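Local coordinates for uncharacterized protein (Bacteroides fragilis, PDB 3EUR) that is of unknown function but carries a thioredoxin-like domain, whose relatives often handle thiol and disulfide chemistry, at residues A[9-17]-A[23-31]. Residues are numbered along the deposited sequence; the frame is centred on the assembly and turned at random.
Sequences TKALNFTYT and KGTLYQFPA
The phenol OH of Y27 donates a 2.6 Å hydrogen bond to the backbone O of A11 and takes a second, weak bond from a water that also accepts from the backbone N of N13. The aromatic ring behind that hydroxyl shows how one side chain can be gripped on both faces and at its rim. Over one face lies the N13 amide, stacked with its plane only 6° from that of the ring and with CB above the ring centre. On the opposite face the extended K10 chain passes with CE 3.5 Å from the Y27 centroid, and NZ makes a cation-pi contact further on. N13 is itself steadied: its OD1 accepts a 3.0 Å hydrogen bond from the backbone N of Y27, from above the carbonyl plane, while ND2 reaches a water shared with T25 OG1.

From F14 onward the backbones take over. L26 N donates to F14 O at 3.0 Å, and Y16 and G24 exchange both bonds of an antiparallel hydrogen-bonded pair. The Y16 ring, with CG placed between backbone N and carbonyl carbon (chi1 64°), folds back over G24, whose CA makes a CH-pi contact with its face. L26 CB rests over a face of F14, and both side chains also touch strand 68-74 of the same sheet. At the far end K23 NZ donates to T17 OG1 at 2.8 Å. Beyond its paired strands this edge hairpin is continued first by the backbone bond from L26 to F14, then by bonds using one side chain each, with the clamped tyrosine tying the irregular 10-13 segment to the turn 26-29.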
loop_
_atom_site.group_PDB
_atom_site.type_symbol
_atom_site.label_atom_id
_atom_site.label_comp_id
_atom_site.label_asym_id
_atom_site.label_seq_id
_atom_site.Cartn_x
_atom_site.Cartn_y
_atom_site.Cartn_z
ATOM N N THR A 9 1.369 -1.000 -16.851
ATOM C CA THR A 9 0.415 -2.105 -16.904
ATOM C C THR A 9 -0.442 -2.099 -15.639
ATOM O O THR A 9 -0.140 -1.403 -14.680
ATOM C CB THR A 9 1.121 -3.462 -17.073
ATOM O OG1 THR A 9 1.762 -3.843 -15.855
ATOM C CG2 THR A 9 2.106 -3.412 -18.259
ATOM N N LYS A 10 -1.557 -2.807 -15.661
ATOM C CA LYS A 10 -2.482 -2.801 -14.537
ATOM C C LYS A 10 -1.935 -3.691 -13.426
ATOM O O LYS A 10 -1.622 -4.856 -13.646
ATOM C CB LYS A 10 -3.868 -3.294 -14.992
ATOM C CG LYS A 10 -4.998 -3.017 -14.039
ATOM C CD LYS A 10 -6.355 -3.490 -14.571
ATOM C CE LYS A 10 -7.492 -2.983 -13.691
ATOM N NZ LYS A 10 -8.835 -3.235 -14.322
ATOM N N ALA A 11 -1.850 -3.143 -12.224
ATOM C CA ALA A 11 -1.428 -3.909 -11.059
ATOM C C ALA A 11 -2.354 -5.091 -10.869
ATOM O O ALA A 11 -3.548 -5.004 -11.174
ATOM C CB ALA A 11 -1.441 -3.009 -9.822
ATOM N N LEU A 12 -1.835 -6.158 -10.279
ATOM C CA LEU A 12 -2.634 -7.334 -10.008
ATOM C C LEU A 12 -3.634 -7.112 -8.896
ATOM O O LEU A 12 -3.322 -6.522 -7.865
ATOM C CB LEU A 12 -1.745 -8.521 -9.662
ATOM C CG LEU A 12 -1.157 -9.255 -10.822
ATOM C CD1 LEU A 12 -2.231 -10.158 -11.473
ATOM C CD2 LEU A 12 -0.318 -8.463 -11.726
ATOM N N ASN A 13 -4.879 -7.567 -9.081
ATOM C CA ASN A 13 -5.887 -7.425 -8.063
ATOM C C ASN A 13 -5.673 -8.365 -6.916
ATOM O O ASN A 13 -4.975 -9.404 -7.028
ATOM C CB ASN A 13 -7.246 -7.701 -8.678
ATOM C CG ASN A 13 -8.420 -7.174 -7.908
ATOM O OD1 ASN A 13 -8.283 -6.244 -7.122
ATOM N ND2 ASN A 13 -9.635 -7.701 -8.228
ATOM N N PHE A 14 -6.286 -8.034 -5.769
ATOM C CA PHE A 14 -6.327 -8.881 -4.596
ATOM C C PHE A 14 -7.437 -8.413 -3.691
ATOM O O PHE A 14 -7.840 -7.258 -3.771
ATOM C CB PHE A 14 -4.952 -8.896 -3.881
ATOM C CG PHE A 14 -4.534 -7.539 -3.403
ATOM C CD1 PHE A 14 -4.970 -7.020 -2.193
ATOM C CD2 PHE A 14 -3.733 -6.735 -4.212
ATOM C CE1 PHE A 14 -4.618 -5.744 -1.799
ATOM C CE2 PHE A 14 -3.390 -5.470 -3.776
ATOM C CZ PHE A 14 -3.824 -5.000 -2.607
ATOM N N THR A 15 -7.866 -9.304 -2.807
ATOM C CA THR A 15 -8.823 -9.017 -1.757
ATOM C C THR A 15 -8.119 -8.738 -0.438
ATOM O O THR A 15 -7.258 -9.496 0.008
ATOM C CB THR A 15 -9.810 -10.172 -1.551
ATOM O OG1 THR A 15 -10.554 -10.351 -2.739
ATOM C CG2 THR A 15 -10.797 -9.870 -0.394
ATOM N N TYR A 16 -8.454 -7.645 0.188
ATOM C CA TYR A 16 -7.996 -7.306 1.508
ATOM C C TYR A 16 -9.132 -7.378 2.509
ATOM O O TYR A 16 -10.302 -7.223 2.143
ATOM C CB TYR A 16 -7.323 -5.921 1.536
ATOM C CG TYR A 16 -8.192 -4.762 1.205
ATOM C CD1 TYR A 16 -8.998 -4.188 2.143
ATOM C CD2 TYR A 16 -8.240 -4.240 -0.095
ATOM C CE1 TYR A 16 -9.823 -3.132 1.834
ATOM C CE2 TYR A 16 -9.072 -3.202 -0.393
ATOM C CZ TYR A 16 -9.861 -2.650 0.565
ATOM O OH TYR A 16 -10.691 -1.608 0.236
ATOM N N THR A 17 -8.761 -7.618 3.748
ATOM C CA THR A 17 -9.701 -7.634 4.859
ATOM C C THR A 17 -9.267 -6.561 5.856
ATOM O O THR A 17 -8.094 -6.472 6.230
ATOM C CB THR A 17 -9.694 -9.025 5.544
ATOM O OG1 THR A 17 -9.980 -10.034 4.578
ATOM C CG2 THR A 17 -10.695 -9.121 6.637
ATOM N N LYS A 23 -14.454 -6.678 3.669
ATOM C CA LYS A 23 -13.643 -7.115 2.503
ATOM C C LYS A 23 -13.728 -6.098 1.381
ATOM O O LYS A 23 -14.815 -5.584 1.088
ATOM C CB LYS A 23 -14.164 -8.406 1.864
ATOM C CG LYS A 23 -14.525 -9.517 2.746
ATOM C CD LYS A 23 -13.260 -10.221 3.117
ATOM C CE LYS A 23 -13.457 -11.318 4.109
ATOM N NZ LYS A 23 -12.149 -11.879 4.500
ATOM N N GLY A 24 -12.616 -5.888 0.701
ATOM C CA GLY A 24 -12.591 -5.119 -0.518
ATOM C C GLY A 24 -11.482 -5.562 -1.387
ATOM O O GLY A 24 -10.696 -6.410 -0.976
ATOM N N THR A 25 -11.464 -5.079 -2.616
ATOM C CA THR A 25 -10.415 -5.419 -3.525
ATOM C C THR A 25 -9.661 -4.191 -3.993
ATOM O O THR A 25 -10.167 -3.068 -3.996
ATOM C CB THR A 25 -10.929 -6.199 -4.758
ATOM O OG1 THR A 25 -11.604 -5.269 -5.600
ATOM C CG2 THR A 25 -11.857 -7.377 -4.353
ATOM N N LEU A 26 -8.457 -4.406 -4.510
ATOM C CA LEU A 26 -7.716 -3.280 -5.131
ATOM C C LEU A 26 -8.543 -2.607 -6.218
ATOM O O LEU A 26 -8.646 -1.395 -6.296
ATOM C CB LEU A 26 -6.361 -3.755 -5.650
ATOM C CG LEU A 26 -5.518 -2.667 -6.344
ATOM C CD1 LEU A 26 -5.097 -1.561 -5.382
ATOM C CD2 LEU A 26 -4.333 -3.289 -7.067
ATOM N N TYR A 27 -9.154 -3.412 -7.090
ATOM C CA TYR A 27 -9.805 -2.837 -8.244
ATOM C C TYR A 27 -11.063 -2.050 -7.856
ATOM O O TYR A 27 -11.474 -1.172 -8.584
ATOM C CB TYR A 27 -10.140 -3.914 -9.307
ATOM C CG TYR A 27 -8.942 -4.435 -10.054
ATOM C CD1 TYR A 27 -7.642 -4.049 -9.774
ATOM C CD2 TYR A 27 -9.127 -5.365 -11.060
ATOM C CE1 TYR A 27 -6.567 -4.556 -10.490
ATOM C CE2 TYR A 27 -8.061 -5.864 -11.789
ATOM C CZ TYR A 27 -6.778 -5.490 -11.475
ATOM O OH TYR A 27 -5.753 -6.055 -12.192
ATOM N N GLN A 28 -11.648 -2.375 -6.714
ATOM C CA GLN A 28 -12.808 -1.652 -6.195
ATOM C C GLN A 28 -12.450 -0.358 -5.412
ATOM O O GLN A 28 -13.352 0.344 -5.003
ATOM C CB GLN A 28 -13.597 -2.546 -5.268
ATOM C CG GLN A 28 -14.259 -3.759 -5.927
ATOM C CD GLN A 28 -14.663 -4.818 -4.914
ATOM O OE1 GLN A 28 -14.479 -4.657 -3.714
ATOM N NE2 GLN A 28 -15.213 -5.908 -5.406
ATOM N N PHE A 29 -11.164 -0.108 -5.180
ATOM C CA PHE A 29 -10.709 0.967 -4.286
ATOM C C PHE A 29 -10.657 2.271 -5.028
ATOM O O PHE A 29 -9.839 2.418 -5.932
ATOM C CB PHE A 29 -9.327 0.579 -3.774
ATOM C CG PHE A 29 -8.751 1.503 -2.737
ATOM C CD1 PHE A 29 -9.217 1.436 -1.433
ATOM C CD2 PHE A 29 -7.726 2.388 -3.016
ATOM C CE1 PHE A 29 -8.668 2.252 -0.443
ATOM C CE2 PHE A 29 -7.178 3.184 -2.045
ATOM C CZ PHE A 29 -7.640 3.109 -0.744
ATOM N N PRO A 30 -11.494 3.264 -4.675
ATOM C CA PRO A 30 -11.534 4.480 -5.498
ATOM C C PRO A 30 -10.518 5.527 -5.096
ATOM O O PRO A 30 -10.515 5.941 -3.943
ATOM C CB PRO A 30 -12.977 4.987 -5.263
ATOM C CG PRO A 30 -13.257 4.592 -3.834
ATOM C CD PRO A 30 -12.574 3.235 -3.663
ATOM N N ALA A 31 -9.720 5.970 -6.038
ATOM C CA ALA A 31 -8.759 7.044 -5.766
ATOM C C ALA A 31 -8.177 7.531 -7.074
ATOM O O ALA A 31 -7.841 6.703 -7.936
ATOM C CB ALA A 31 -7.646 6.607 -4.833
HETATM O O HOH W 1 -12.421 -6.659 -7.811
HETATM O O HOH W 2 -5.805 -9.224 -11.244
HETATM O O HOH W 3 -11.760 -1.611 -2.180
#